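Local coordinates for protein DNA-binding response regulator (Paenisporosarcina sp. TG-14, PDB 6JQS) that probably binds DNA through a LuxR-type helix-turn-helix domain and, as a GerE transcription factor of a spore-forming bacterium, probably regulates genes of sporulation, at residues Leu36-Glu40 with Lys41-Asn45; Asn45-Ser48 with Asn49-Lys53; Gly55-Gly58 with Arg59-Ile63; Leu64-Leu67 with Arg68-Glu71. One frame throughout, in Å; residues are numbered along the deposited sequence.

Interaction 1 (Leu36-Glu40 with Lys41-Asn45); sequences LKISE and KTVRN
The contact forms the turn and the entry into the second helix of the LuxR-type helix-turn-helix: the loop after helix 29-36 ends at S39, the N-cap of helix 40-54, where E40 opens the first turn and R44 follows a turn later. At the cap, the evidence is a pair of hydroxyls: S39 OG and T42 OG1 are hydrogen-bonded at 3.1 Å. A water bridges the two residues, accepting from S39 N and hydrogen-bonded to T42 OG1 at 2.8 Å. Behind the hydroxyls the helical ladder starts, V43 N donating to S39 O at 3.2 Å, while T42 N makes a weak bond to the same carbonyl oxygen. One residue on, R44 N donates to E40 O at 3.0 Å in a nearly straight bond of 175°.

The second element is the E40-R44 salt bridge. CG of E40 stands anti to the backbone N (chi1 -174°) and the chain runs on extended, which carries the carboxylate out alongside the arginine. There OE2 lies over one face of the guanidinium, 2.7 Å from R44 NH2, and the two planes are turned only 18° apart, so the charges meet layered rather than edge to edge. OE2 also bonds T29 OG1 of the preceding helix, and this second partner probably helps fix the carboxylate's rotation. On the inner side V43 packs against I19 of helix 14-24 and S33 of helix 29-36. I38 approaches V43 at about a right angle, its CD1 lying 3.6 Å from V43 CG2.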
ATOM      1  N   LEU A  36      -8.841   8.046   3.478  1.00 45.18           N
ATOM      2  CA  LEU A  36      -8.263   8.787   2.311  1.00 47.21           C
ATOM      3  C   LEU A  36      -9.377   9.348   1.402  1.00 45.66           C
ATOM      4  O   LEU A  36      -9.057  10.114   0.498  1.00 43.15           O
ATOM      5  CB  LEU A  36      -7.312   7.877   1.533  1.00 52.88           C
ATOM      6  CG  LEU A  36      -6.144   7.277   2.324  1.00 56.18           C
ATOM      7  CD1 LEU A  36      -5.321   6.370   1.426  1.00 56.10           C
ATOM      8  CD2 LEU A  36      -5.248   8.348   2.932  1.00 56.69           C
ATOM      9  N   LYS A  37     -10.630   8.993   1.659  1.00 46.44           N
ATOM     10  CA  LYS A  37     -11.847   9.525   0.977  1.00 53.75           C
ATOM     11  C   LYS A  37     -11.794   9.113  -0.502  1.00 49.40           C
ATOM     12  O   LYS A  37     -11.821   9.975  -1.383  1.00 44.37           O
ATOM     13  CB  LYS A  37     -12.004  11.031   1.248  1.00 63.25           C
ATOM     14  CG  LYS A  37     -12.668  11.366   2.588  1.00 65.92           C
ATOM     15  CD  LYS A  37     -13.069  12.826   2.772  1.00 72.85           C
ATOM     16  CE  LYS A  37     -12.058  13.645   3.550  1.00 79.87           C
ATOM     17  NZ  LYS A  37     -10.704  13.539   2.961  1.00 83.20           N
ATOM     18  N   ILE A  38     -11.718   7.807  -0.740  1.00 46.88           N
ATOM     19  CA  ILE A  38     -11.714   7.188  -2.096  1.00 45.37           C
ATOM     20  C   ILE A  38     -12.517   5.901  -1.983  1.00 41.83           C
ATOM     21  O   ILE A  38     -12.763   5.467  -0.844  1.00 44.16           O
ATOM     22  CB  ILE A  38     -10.277   6.941  -2.602  1.00 46.88           C
ATOM     23  CG1 ILE A  38      -9.518   5.931  -1.733  1.00 44.86           C
ATOM     24  CG2 ILE A  38      -9.517   8.253  -2.767  1.00 52.49           C
ATOM     25  CD1 ILE A  38      -8.145   5.587  -2.304  1.00 44.81           C
ATOM     26  N   SER A  39     -12.825   5.234  -3.090  1.00 40.78           N
ATOM     27  CA  SER A  39     -13.650   4.007  -2.999  1.00 41.34           C
ATOM     28  C   SER A  39     -12.762   2.850  -2.541  1.00 37.42           C
ATOM     29  O   SER A  39     -11.541   2.878  -2.780  1.00 40.59           O
ATOM     30  CB  SER A  39     -14.386   3.693  -4.279  1.00 38.31           C
ATOM     31  OG  SER A  39     -13.634   2.827  -5.092  1.00 41.81           O
ATOM     32  N   GLU A  40     -13.358   1.838  -1.922  1.00 35.56           N
ATOM     33  CA  GLU A  40     -12.579   0.649  -1.485  1.00 41.06           C
ATOM     34  C   GLU A  40     -12.073  -0.109  -2.719  1.00 43.06           C
ATOM     35  O   GLU A  40     -11.003  -0.714  -2.640  1.00 36.55           O
ATOM     36  CB  GLU A  40     -13.428  -0.283  -0.638  1.00 42.18           C
ATOM     37  CG  GLU A  40     -12.607  -1.419  -0.078  1.00 49.99           C
ATOM     38  CD  GLU A  40     -13.341  -2.273   0.927  1.00 56.49           C
ATOM     39  OE1 GLU A  40     -14.478  -1.883   1.298  1.00 54.55           O
ATOM     40  OE2 GLU A  40     -12.759  -3.310   1.345  1.00 54.77           O
ATOM     41  N   LYS A  41     -12.823  -0.084  -3.823  1.00 36.63           N
ATOM     42  CA  LYS A  41     -12.421  -0.741  -5.100  1.00 37.38           C
ATOM     43  C   LYS A  41     -11.102  -0.152  -5.605  1.00 36.65           C
ATOM     44  O   LYS A  41     -10.265  -0.951  -6.155  1.00 33.01           O
ATOM     45  CB  LYS A  41     -13.532  -0.624  -6.147  1.00 38.34           C
ATOM     46  CG  LYS A  41     -14.745  -1.487  -5.856  0.50 33.76           C
ATOM     47  CD  LYS A  41     -15.861  -1.331  -6.868  0.50 31.31           C
ATOM     48  CE  LYS A  41     -17.180  -1.834  -6.325  0.50 32.10           C
ATOM     49  NZ  LYS A  41     -18.199  -1.945  -7.398  0.50 33.19           N
ATOM     50  N   THR A  42     -10.935   1.161  -5.453  1.00 31.85           N
ATOM     51  CA  THR A  42      -9.747   1.915  -5.923  1.00 34.60           C
ATOM     52  C   THR A  42      -8.560   1.539  -5.012  1.00 31.93           C
ATOM     53  O   THR A  42      -7.465   1.359  -5.544  1.00 32.37           O
ATOM     54  CB  THR A  42      -9.985   3.419  -5.904  1.00 36.17           C
ATOM     55  OG1 THR A  42     -11.137   3.723  -6.685  1.00 39.03           O
ATOM     56  CG2 THR A  42      -8.808   4.233  -6.423  1.00 37.83           C
ATOM     57  N   VAL A  43      -8.796   1.444  -3.692  1.00 32.86           N
ATOM     58  CA  VAL A  43      -7.761   1.010  -2.699  1.00 34.30           C
ATOM     59  C   VAL A  43      -7.237  -0.360  -3.106  1.00 30.22           C
ATOM     60  O   VAL A  43      -6.008  -0.511  -3.294  1.00 30.17           O
ATOM     61  CB  VAL A  43      -8.277   0.986  -1.258  1.00 31.66           C
ATOM     62  CG1 VAL A  43      -7.270   0.335  -0.306  1.00 31.76           C
ATOM     63  CG2 VAL A  43      -8.653   2.370  -0.806  1.00 30.14           C
ATOM     64  N   ARG A  44      -8.135  -1.313  -3.318  1.00 28.98           N
ATOM     65  CA  ARG A  44      -7.778  -2.682  -3.799  1.00 34.04           C
ATOM     66  C   ARG A  44      -6.983  -2.655  -5.106  1.00 32.86           C
ATOM     67  O   ARG A  44      -5.983  -3.442  -5.214  1.00 29.99           O
ATOM     68  CB  ARG A  44      -9.049  -3.521  -3.934  1.00 43.65           C
ATOM     69  CG  ARG A  44      -9.693  -3.886  -2.606  1.00 47.16           C
ATOM     70  CD  ARG A  44     -10.576  -5.095  -2.844  1.00 53.77           C
ATOM     71  NE  ARG A  44     -11.307  -5.486  -1.662  1.00 67.79           N
ATOM     72  CZ  ARG A  44     -12.510  -5.035  -1.312  1.00 77.52           C
ATOM     73  NH1 ARG A  44     -13.153  -4.139  -2.051  1.00 83.59           N
ATOM     74  NH2 ARG A  44     -13.064  -5.489  -0.200  1.00 74.57           N
ATOM     75  N   ASN A  45      -7.405  -1.864  -6.101  1.00 32.28           N
ATOM     76  CA  ASN A  45      -6.732  -1.787  -7.425  1.00 31.65           C
ATOM     77  C   ASN A  45      -5.348  -1.150  -7.252  1.00 31.80           C
ATOM     78  O   ASN A  45      -4.418  -1.569  -7.952  1.00 29.28           O
ATOM     79  CB  ASN A  45      -7.589  -1.105  -8.488  1.00 36.72           C
ATOM     80  CG  ASN A  45      -8.733  -2.008  -8.921  1.00 35.68           C
ATOM     81  OD1 ASN A  45      -8.541  -3.203  -9.085  1.00 34.63           O
ATOM     82  ND2 ASN A  45      -9.904  -1.450  -9.089  1.00 33.42           N
TER
HETATM   83  O   HOH W   1     -11.911   6.237  -5.829  1.00 34.36           O

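Interaction 2 (Asn45-Ser48 with Asn49-Lys53); sequences NHIS and NTIQK
Residues N45-K53 form the middle and later turns of helix 40-54, the second helix of the helix-turn-helix, which in LuxR-type domains is the recognition helix. Backbone hydrogen bonds come first: four successive amides reach back four residues, from N49 N to N45 O at 2.9 Å, T50 N to H46 O at 3.0 Å, I51 N to I47 O at 3.0 Å and Q52 N to S48 O at 3.1 Å, the regular alpha-helical pattern.

A side-chain hydrogen bond is added at H46 O. T50 OG1 donates to it at 2.9 Å, and the hydroxyl and the amide of T50 approach from opposite faces of the carbonyl plane, so two bonds of one residue grip a single oxygen. The hydroxyl is placed by chi1 of -54°, which sets OG1 beside the backbone N and anti to the carbonyl carbon; it also has a weak bond to E16 of helix 14-24. S48 OG turns back similarly, bonding R44 O one turn earlier.

Apolar packing runs along the inner side, where I47 touches R59 and I51 touches A62 of helix 59-68, while T50 meets F20 of helix 14-24. Between the two isoleucines the side chains meet at a slant. The delta methyl of I51 does the touching, with CD1 3.7 Å from CG2 of I47 and 3.5 Å from I47 O.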
ATOM      1  N   ASN A  45      -7.405  -1.864  -6.101  1.00 32.28           N
ATOM      2  CA  ASN A  45      -6.732  -1.787  -7.425  1.00 31.65           C
ATOM      3  C   ASN A  45      -5.348  -1.150  -7.252  1.00 31.80           C
ATOM      4  O   ASN A  45      -4.418  -1.569  -7.952  1.00 29.28           O
ATOM      5  CB  ASN A  45      -7.589  -1.105  -8.488  1.00 36.72           C
ATOM      6  CG  ASN A  45      -8.733  -2.008  -8.921  1.00 35.68           C
ATOM      7  OD1 ASN A  45      -8.541  -3.203  -9.085  1.00 34.63           O
ATOM      8  ND2 ASN A  45      -9.904  -1.450  -9.089  1.00 33.42           N
ATOM      9  N   HIS A  46      -5.184  -0.238  -6.315  1.00 31.26           N
ATOM     10  CA  HIS A  46      -3.846   0.374  -6.069  1.00 31.01           C
ATOM     11  C   HIS A  46      -2.873  -0.677  -5.510  1.00 27.52           C
ATOM     12  O   HIS A  46      -1.691  -0.695  -5.892  1.00 30.59           O
ATOM     13  CB  HIS A  46      -3.992   1.548  -5.115  1.00 30.10           C
ATOM     14  CG  HIS A  46      -4.266   2.847  -5.776  1.00 36.63           C
ATOM     15  ND1 HIS A  46      -5.418   3.582  -5.500  1.00 44.92           N
ATOM     16  CD2 HIS A  46      -3.568   3.545  -6.696  1.00 28.94           C
ATOM     17  CE1 HIS A  46      -5.399   4.676  -6.223  1.00 35.70           C
ATOM     18  NE2 HIS A  46      -4.311   4.651  -6.989  1.00 40.04           N
ATOM     19  N   ILE A  47      -3.354  -1.443  -4.549  1.00 28.77           N
ATOM     20  CA  ILE A  47      -2.630  -2.551  -3.904  1.00 29.79           C
ATOM     21  C   ILE A  47      -2.265  -3.545  -5.007  1.00 31.81           C
ATOM     22  O   ILE A  47      -1.071  -3.965  -5.072  1.00 27.75           O
ATOM     23  CB  ILE A  47      -3.483  -3.154  -2.773  1.00 25.56           C
ATOM     24  CG1 ILE A  47      -3.610  -2.193  -1.588  1.00 25.18           C
ATOM     25  CG2 ILE A  47      -2.927  -4.504  -2.372  1.00 30.24           C
ATOM     26  CD1 ILE A  47      -4.685  -2.573  -0.590  1.00 26.43           C
ATOM     27  N   SER A  48      -3.219  -3.937  -5.862  1.00 26.63           N
ATOM     28  CA  SER A  48      -2.918  -4.925  -6.937  1.00 29.70           C
ATOM     29  C   SER A  48      -1.836  -4.398  -7.850  1.00 25.47           C
ATOM     30  O   SER A  48      -0.913  -5.190  -8.229  1.00 29.36           O
ATOM     31  CB  SER A  48      -4.091  -5.338  -7.742  1.00 30.23           C
ATOM     32  OG  SER A  48      -5.060  -5.884  -6.882  1.00 36.61           O
ATOM     33  N   ASN A  49      -1.948  -3.119  -8.207  1.00 28.00           N
ATOM     34  CA  ASN A  49      -0.975  -2.477  -9.109  1.00 29.98           C
ATOM     35  C   ASN A  49       0.413  -2.504  -8.471  1.00 28.79           C
ATOM     36  O   ASN A  49       1.392  -2.727  -9.199  1.00 31.34           O
ATOM     37  CB  ASN A  49      -1.459  -1.061  -9.422  1.00 36.95           C
ATOM     38  CG  ASN A  49      -0.860  -0.500 -10.685  1.00 42.17           C
ATOM     39  OD1 ASN A  49      -0.675  -1.233 -11.641  1.00 44.92           O
ATOM     40  ND2 ASN A  49      -0.593   0.793 -10.683  1.00 49.16           N
ATOM     41  N   THR A  50       0.534  -2.207  -7.169  1.00 31.89           N
ATOM     42  CA  THR A  50       1.874  -2.126  -6.488  1.00 29.32           C
ATOM     43  C   THR A  50       2.466  -3.537  -6.438  1.00 29.44           C
ATOM     44  O   THR A  50       3.657  -3.746  -6.689  1.00 28.43           O
ATOM     45  CB  THR A  50       1.741  -1.510  -5.090  1.00 32.62           C
ATOM     46  OG1 THR A  50       1.073  -0.275  -5.287  1.00 32.93           O
ATOM     47  CG2 THR A  50       3.068  -1.250  -4.404  1.00 32.74           C
ATOM     48  N   ILE A  51       1.635  -4.533  -6.109  1.00 33.08           N
ATOM     49  CA  ILE A  51       2.056  -5.955  -6.047  1.00 33.38           C
ATOM     50  C   ILE A  51       2.709  -6.315  -7.372  1.00 29.54           C
ATOM     51  O   ILE A  51       3.784  -6.993  -7.361  1.00 29.09           O
ATOM     52  CB  ILE A  51       0.868  -6.881  -5.689  1.00 32.93           C
ATOM     53  CG1 ILE A  51       0.520  -6.764  -4.206  1.00 31.29           C
ATOM     54  CG2 ILE A  51       1.154  -8.318  -6.091  1.00 35.44           C
ATOM     55  CD1 ILE A  51      -0.901  -7.257  -3.893  1.00 30.30           C
ATOM     56  N   GLN A  52       2.087  -5.918  -8.474  1.00 31.33           N
ATOM     57  CA  GLN A  52       2.565  -6.265  -9.840  1.00 35.61           C
ATOM     58  C   GLN A  52       3.841  -5.462 -10.129  1.00 35.03           C
ATOM     59  O   GLN A  52       4.796  -6.050 -10.596  1.00 33.63           O
ATOM     60  CB  GLN A  52       1.472  -6.015 -10.885  1.00 41.23           C
ATOM     61  CG  GLN A  52       0.320  -7.016 -10.771  1.00 51.58           C
ATOM     62  CD  GLN A  52       0.700  -8.471 -10.966  1.00 57.76           C
ATOM     63  OE1 GLN A  52       0.783  -9.275 -10.017  1.00 55.86           O
ATOM     64  NE2 GLN A  52       0.912  -8.831 -12.227  1.00 61.51           N
ATOM     65  N   LYS A  53       3.870  -4.172  -9.820  1.00 34.99           N
ATOM     66  CA  LYS A  53       5.082  -3.322 -10.046  1.00 33.81           C
ATOM     67  C   LYS A  53       6.282  -3.934  -9.300  1.00 34.21           C
ATOM     68  O   LYS A  53       7.353  -4.058  -9.878  1.00 35.50           O
ATOM     69  CB  LYS A  53       4.814  -1.885  -9.605  1.00 41.04           C
ATOM     70  CG  LYS A  53       3.894  -1.066 -10.495  1.00 47.14           C
ATOM     71  CD  LYS A  53       4.167   0.440 -10.427  1.00 56.92           C
ATOM     72  CE  LYS A  53       5.270   0.887 -11.376  1.00 68.26           C
ATOM     73  NZ  LYS A  53       6.300   1.737 -10.714  1.00 69.06           N
TER

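Interaction 3 (Gly55-Gly58 with Arg59-Ile63); sequences GVSG and RSQAI
G58 O accepts from A62 N at 2.9 Å, with an N-H...O angle of 152° and the donor in the carbonyl plane. This bond is the first i to i+4 link of helix 59-68, with G58 in the N-cap position. The backbone N of Q61 donates to a water at 3.0 Å, and that water also has a weak bond to S57 OG, so one water links S57 to the first turn, weakly on the serine side.

Apolar contacts pack beside this polar start. V56 folds over the first turn with its CG2 branch, 3.6 Å from A62 N and 3.9 Å from A62 CB, while V56 CB faces Q61 CB at 3.9 Å. CG2 reaches there by sitting between the backbone N and the carbonyl carbon. S57 OG holds a similar position (chi1 61°), and it lies against the aliphatic part of Q61, 3.6 Å from CG. A62 is buried, touching F20 of helix 14-24 and both I51 and L54 of helix 40-54.

G55, with positive phi, ends the previous helix in a Schellman motif. Three residues later G58 starts the next, a tight helix-to-helix connection joining the probable recognition helix to the last helix of the LuxR-type four-helix domain.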
ATOM      1  N   GLY A  55       6.792  -6.977  -8.310  1.00 32.79           N
ATOM      2  CA  GLY A  55       6.945  -8.378  -8.757  1.00 38.79           C
ATOM      3  C   GLY A  55       6.744  -9.387  -7.651  1.00 38.63           C
ATOM      4  O   GLY A  55       7.464 -10.421  -7.664  1.00 36.70           O
ATOM      5  N   VAL A  56       5.885  -9.102  -6.668  1.00 32.30           N
ATOM      6  CA  VAL A  56       5.871  -9.887  -5.398  1.00 33.82           C
ATOM      7  C   VAL A  56       4.596 -10.736  -5.435  1.00 38.04           C
ATOM      8  O   VAL A  56       3.782 -10.537  -6.351  1.00 32.86           O
ATOM      9  CB  VAL A  56       5.966  -9.000  -4.134  1.00 30.78           C
ATOM     10  CG1 VAL A  56       7.340  -8.357  -3.995  1.00 36.75           C
ATOM     11  CG2 VAL A  56       4.895  -7.929  -4.077  1.00 31.83           C
ATOM     12  N   SER A  57       4.483 -11.663  -4.506  1.00 39.37           N
ATOM     13  CA  SER A  57       3.461 -12.737  -4.493  1.00 44.40           C
ATOM     14  C   SER A  57       2.140 -12.277  -3.849  1.00 44.73           C
ATOM     15  O   SER A  57       1.124 -13.009  -4.027  1.00 48.46           O
ATOM     16  CB  SER A  57       4.031 -13.935  -3.794  1.00 47.52           C
ATOM     17  OG  SER A  57       4.372 -13.629  -2.450  1.00 46.36           O
ATOM     18  N   GLY A  58       2.126 -11.133  -3.144  1.00 35.13           N
ATOM     19  CA  GLY A  58       0.950 -10.616  -2.410  1.00 36.12           C
ATOM     20  C   GLY A  58       1.262  -9.452  -1.486  1.00 34.49           C
ATOM     21  O   GLY A  58       2.426  -8.933  -1.541  1.00 32.63           O
ATOM     22  N   ARG A  59       0.293  -9.072  -0.622  1.00 30.57           N
ATOM     23  CA  ARG A  59       0.344  -7.811   0.161  1.00 35.78           C
ATOM     24  C   ARG A  59       1.466  -7.873   1.174  1.00 33.44           C
ATOM     25  O   ARG A  59       2.122  -6.852   1.348  1.00 29.60           O
ATOM     26  CB  ARG A  59      -0.881  -7.546   1.019  1.00 38.23           C
ATOM     27  CG  ARG A  59      -2.126  -7.306   0.207  1.00 45.46           C
ATOM     28  CD  ARG A  59      -3.221  -6.774   1.094  1.00 41.69           C
ATOM     29  NE  ARG A  59      -4.342  -6.628   0.187  1.00 48.83           N
ATOM     30  CZ  ARG A  59      -5.578  -6.414   0.571  1.00 45.97           C
ATOM     31  NH1 ARG A  59      -5.852  -6.310   1.859  1.00 44.34           N
ATOM     32  NH2 ARG A  59      -6.524  -6.290  -0.345  1.00 53.88           N
ATOM     33  N   SER A  60       1.627  -9.014   1.852  1.00 32.42           N
ATOM     34  CA  SER A  60       2.662  -9.175   2.909  1.00 32.16           C
ATOM     35  C   SER A  60       4.051  -8.917   2.306  1.00 31.30           C
ATOM     36  O   SER A  60       4.774  -8.041   2.809  1.00 32.92           O
ATOM     37  CB  SER A  60       2.595 -10.542   3.604  1.00 35.19           C
ATOM     38  OG  SER A  60       3.591 -10.567   4.648  1.00 41.64           O
ATOM     39  N   GLN A  61       4.359  -9.573   1.185  1.00 30.08           N
ATOM     40  CA  GLN A  61       5.667  -9.421   0.498  1.00 32.73           C
ATOM     41  C   GLN A  61       5.768  -8.001  -0.090  1.00 27.14           C
ATOM     42  O   GLN A  61       6.897  -7.493  -0.136  1.00 31.19           O
ATOM     43  CB  GLN A  61       5.892 -10.542  -0.545  1.00 37.86           C
ATOM     44  CG  GLN A  61       6.372 -11.898   0.017  1.00 42.34           C
ATOM     45  CD  GLN A  61       7.648 -11.763   0.828  1.00 41.11           C
ATOM     46  OE1 GLN A  61       8.635 -11.184   0.383  1.00 46.59           O
ATOM     47  NE2 GLN A  61       7.636 -12.228   2.066  1.00 37.23           N
ATOM     48  N   ALA A  62       4.670  -7.359  -0.535  1.00 28.96           N
ATOM     49  CA  ALA A  62       4.672  -5.928  -0.972  1.00 28.00           C
ATOM     50  C   ALA A  62       5.146  -5.032   0.187  1.00 29.69           C
ATOM     51  O   ALA A  62       6.077  -4.269  -0.027  1.00 31.67           O
ATOM     52  CB  ALA A  62       3.335  -5.460  -1.488  1.00 28.58           C
ATOM     53  N   ILE A  63       4.511  -5.125   1.355  1.00 26.59           N
ATOM     54  CA  ILE A  63       4.915  -4.391   2.599  1.00 29.88           C
ATOM     55  C   ILE A  63       6.418  -4.597   2.850  1.00 28.18           C
ATOM     56  O   ILE A  63       7.090  -3.600   3.044  1.00 31.02           O
ATOM     57  CB  ILE A  63       4.037  -4.802   3.807  1.00 30.17           C
ATOM     58  CG1 ILE A  63       2.589  -4.385   3.559  1.00 30.63           C
ATOM     59  CG2 ILE A  63       4.550  -4.228   5.122  1.00 32.16           C
ATOM     60  CD1 ILE A  63       1.517  -5.067   4.401  1.00 35.43           C
TER
HETATM   61  O   HOH W   2       2.824 -11.835   0.037  1.00 34.55           O

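Interaction 4 (Leu64-Leu67 with Arg68-Glu71); sequences LELL and RLGE
E65 and R68 form the charged first shell, on the outer side of the last turns of helix 59-68. R68 NH1 donates to E65 OE2 at 2.9 Å with an N-H...O angle of 143°, a charged hydrogen bond that forms their salt bridge. The oxygen is used on its anti side, and the carboxylate lies at the edge of the guanidinium with the two planes turned 50° apart. L64 supplies the next contact: its CB rests 3.6 Å above one face of the guanidinium, displaced from its centre, so one neighbour meets the edge and another the face.

R68 runs extended from CG to NE, back along the helix past L64 O, whereas E65 is bent at chi2 (-64°), which turns its carboxylate toward the arginine. V56, in the loop before this helix, packs on E65.

Further out lies the backbone that carries these side chains. R68 N bonds L64 O and L69 N bonds E65 O, each at 2.9 Å, continuing the alpha-helical ladder. The helix then ends: G70 N donates to L67 O at 3.2 Å from well above the carbonyl plane, and E71 N returns to L66 O at 2.9 Å. Beside this turn, CB of L66 lies 4.2 Å from CB of E71, and L66 also touches L12 and L72. The carboxylate of E71 turns elsewhere, making a salt bridge to R17 and a hydrogen bond to S10. Positive phi at G70 and the amide of E71 bonded five residues back are the signature of a Schellman motif, here terminating the last helix of the domain.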
ATOM      1  N   LEU A  64       6.893  -5.839   2.899  1.00 31.61           N
ATOM      2  CA  LEU A  64       8.293  -6.155   3.277  1.00 29.84           C
ATOM      3  C   LEU A  64       9.201  -5.558   2.203  1.00 31.79           C
ATOM      4  O   LEU A  64      10.267  -5.007   2.587  1.00 26.93           O
ATOM      5  CB  LEU A  64       8.502  -7.660   3.464  1.00 32.32           C
ATOM      6  CG  LEU A  64       7.678  -8.295   4.598  1.00 33.40           C
ATOM      7  CD1 LEU A  64       7.781  -9.791   4.555  1.00 32.10           C
ATOM      8  CD2 LEU A  64       8.104  -7.776   5.967  1.00 33.35           C
ATOM      9  N   GLU A  65       8.819  -5.618   0.918  1.00 26.10           N
ATOM     10  CA  GLU A  65       9.643  -5.007  -0.177  1.00 34.92           C
ATOM     11  C   GLU A  65       9.796  -3.499   0.015  1.00 34.05           C
ATOM     12  O   GLU A  65      10.969  -2.992  -0.066  1.00 36.57           O
ATOM     13  CB  GLU A  65       9.099  -5.331  -1.570  1.00 37.60           C
ATOM     14  CG  GLU A  65       9.585  -6.671  -2.053  1.00 40.08           C
ATOM     15  CD  GLU A  65      11.091  -6.781  -2.269  1.00 44.07           C
ATOM     16  OE1 GLU A  65      11.628  -6.079  -3.182  1.00 42.99           O
ATOM     17  OE2 GLU A  65      11.724  -7.544  -1.533  1.00 47.36           O
ATOM     18  N   LEU A  66       8.702  -2.834   0.372  1.00 30.26           N
ATOM     19  CA  LEU A  66       8.636  -1.362   0.545  1.00 29.94           C
ATOM     20  C   LEU A  66       9.332  -0.970   1.870  1.00 35.04           C
ATOM     21  O   LEU A  66       9.969   0.087   1.882  1.00 32.99           O
ATOM     22  CB  LEU A  66       7.196  -0.877   0.479  1.00 29.93           C
ATOM     23  CG  LEU A  66       6.456  -1.095  -0.847  1.00 29.12           C
ATOM     24  CD1 LEU A  66       4.993  -0.756  -0.684  1.00 31.15           C
ATOM     25  CD2 LEU A  66       7.093  -0.271  -1.948  1.00 30.51           C
ATOM     26  N   LEU A  67       9.277  -1.780   2.933  1.00 34.74           N
ATOM     27  CA  LEU A  67      10.158  -1.568   4.139  1.00 31.68           C
ATOM     28  C   LEU A  67      11.626  -1.722   3.727  1.00 32.90           C
ATOM     29  O   LEU A  67      12.449  -0.866   4.152  1.00 33.90           O
ATOM     30  CB  LEU A  67       9.820  -2.546   5.276  1.00 31.41           C
ATOM     31  CG  LEU A  67       8.474  -2.328   5.961  1.00 31.66           C
ATOM     32  CD1 LEU A  67       8.031  -3.581   6.691  1.00 31.75           C
ATOM     33  CD2 LEU A  67       8.518  -1.101   6.893  1.00 39.36           C
ATOM     34  N   ARG A  68      11.989  -2.726   2.925  1.00 32.28           N
ATOM     35  CA  ARG A  68      13.408  -2.940   2.509  1.00 33.91           C
ATOM     36  C   ARG A  68      13.904  -1.766   1.659  1.00 39.59           C
ATOM     37  O   ARG A  68      15.099  -1.477   1.691  1.00 30.66           O
ATOM     38  CB  ARG A  68      13.544  -4.196   1.652  1.00 38.14           C
ATOM     39  CG  ARG A  68      13.533  -5.484   2.447  1.00 32.88           C
ATOM     40  CD  ARG A  68      13.240  -6.668   1.568  1.00 33.99           C
ATOM     41  NE  ARG A  68      12.972  -7.803   2.418  1.00 29.18           N
ATOM     42  CZ  ARG A  68      12.033  -8.745   2.181  1.00 35.80           C
ATOM     43  NH1 ARG A  68      11.255  -8.706   1.124  1.00 32.08           N
ATOM     44  NH2 ARG A  68      11.855  -9.721   3.040  1.00 36.87           N
ATOM     45  N   LEU A  69      13.011  -1.113   0.923  1.00 32.30           N
ATOM     46  CA  LEU A  69      13.361   0.015   0.008  1.00 40.53           C
ATOM     47  C   LEU A  69      13.360   1.359   0.741  1.00 37.35           C
ATOM     48  O   LEU A  69      13.605   2.358   0.065  1.00 41.75           O
ATOM     49  CB  LEU A  69      12.346   0.103  -1.135  1.00 35.13           C
ATOM     50  CG  LEU A  69      12.457  -0.944  -2.242  1.00 41.80           C
ATOM     51  CD1 LEU A  69      11.284  -0.799  -3.197  1.00 44.64           C
ATOM     52  CD2 LEU A  69      13.754  -0.836  -3.006  1.00 45.84           C
ATOM     53  N   GLY A  70      12.971   1.405   2.011  1.00 40.89           N
ATOM     54  CA  GLY A  70      12.899   2.637   2.818  1.00 45.54           C
ATOM     55  C   GLY A  70      11.657   3.467   2.537  1.00 43.60           C
ATOM     56  O   GLY A  70      11.603   4.589   3.030  1.00 38.77           O
ATOM     57  N   GLU A  71      10.638   2.915   1.858  1.00 39.87           N
ATOM     58  CA  GLU A  71       9.403   3.655   1.514  1.00 36.85           C
ATOM     59  C   GLU A  71       8.377   3.704   2.640  1.00 40.22           C
ATOM     60  O   GLU A  71       7.471   4.560   2.568  1.00 42.86           O
ATOM     61  CB  GLU A  71       8.736   3.023   0.285  1.00 40.77           C
ATOM     62  CG  GLU A  71       9.479   3.334  -0.977  1.00 39.90           C
ATOM     63  CD  GLU A  71       9.505   4.812  -1.382  1.00 47.73           C
ATOM     64  OE1 GLU A  71      10.254   5.135  -2.320  1.00 50.22           O
ATOM     65  OE2 GLU A  71       8.811   5.651  -0.746  1.00 47.88           O
TER

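The four contacts follow the chain in order. Interaction 1 is the loop leading into helix 40-54 and its start; interaction 2, sharing N45, continues that helix, with centres about 12 Å apart. Interactions 3 and 4 are the two ends of helix 59-68. Their centres lie about 11 Å apart. Between interactions 2 and 3, I51 O probably accepts from V56 N of the connecting loop, while I47 CG2 packs on R59 NE at 3.6 Å; T50 CG2 and L66 CD1, 4.2 Å apart, join interactions 2 and 4. The centres of interactions 1 and 4 are about 22 Å apart. Together the four contacts mark the probable DNA-recognition helix and the helix packed beside it.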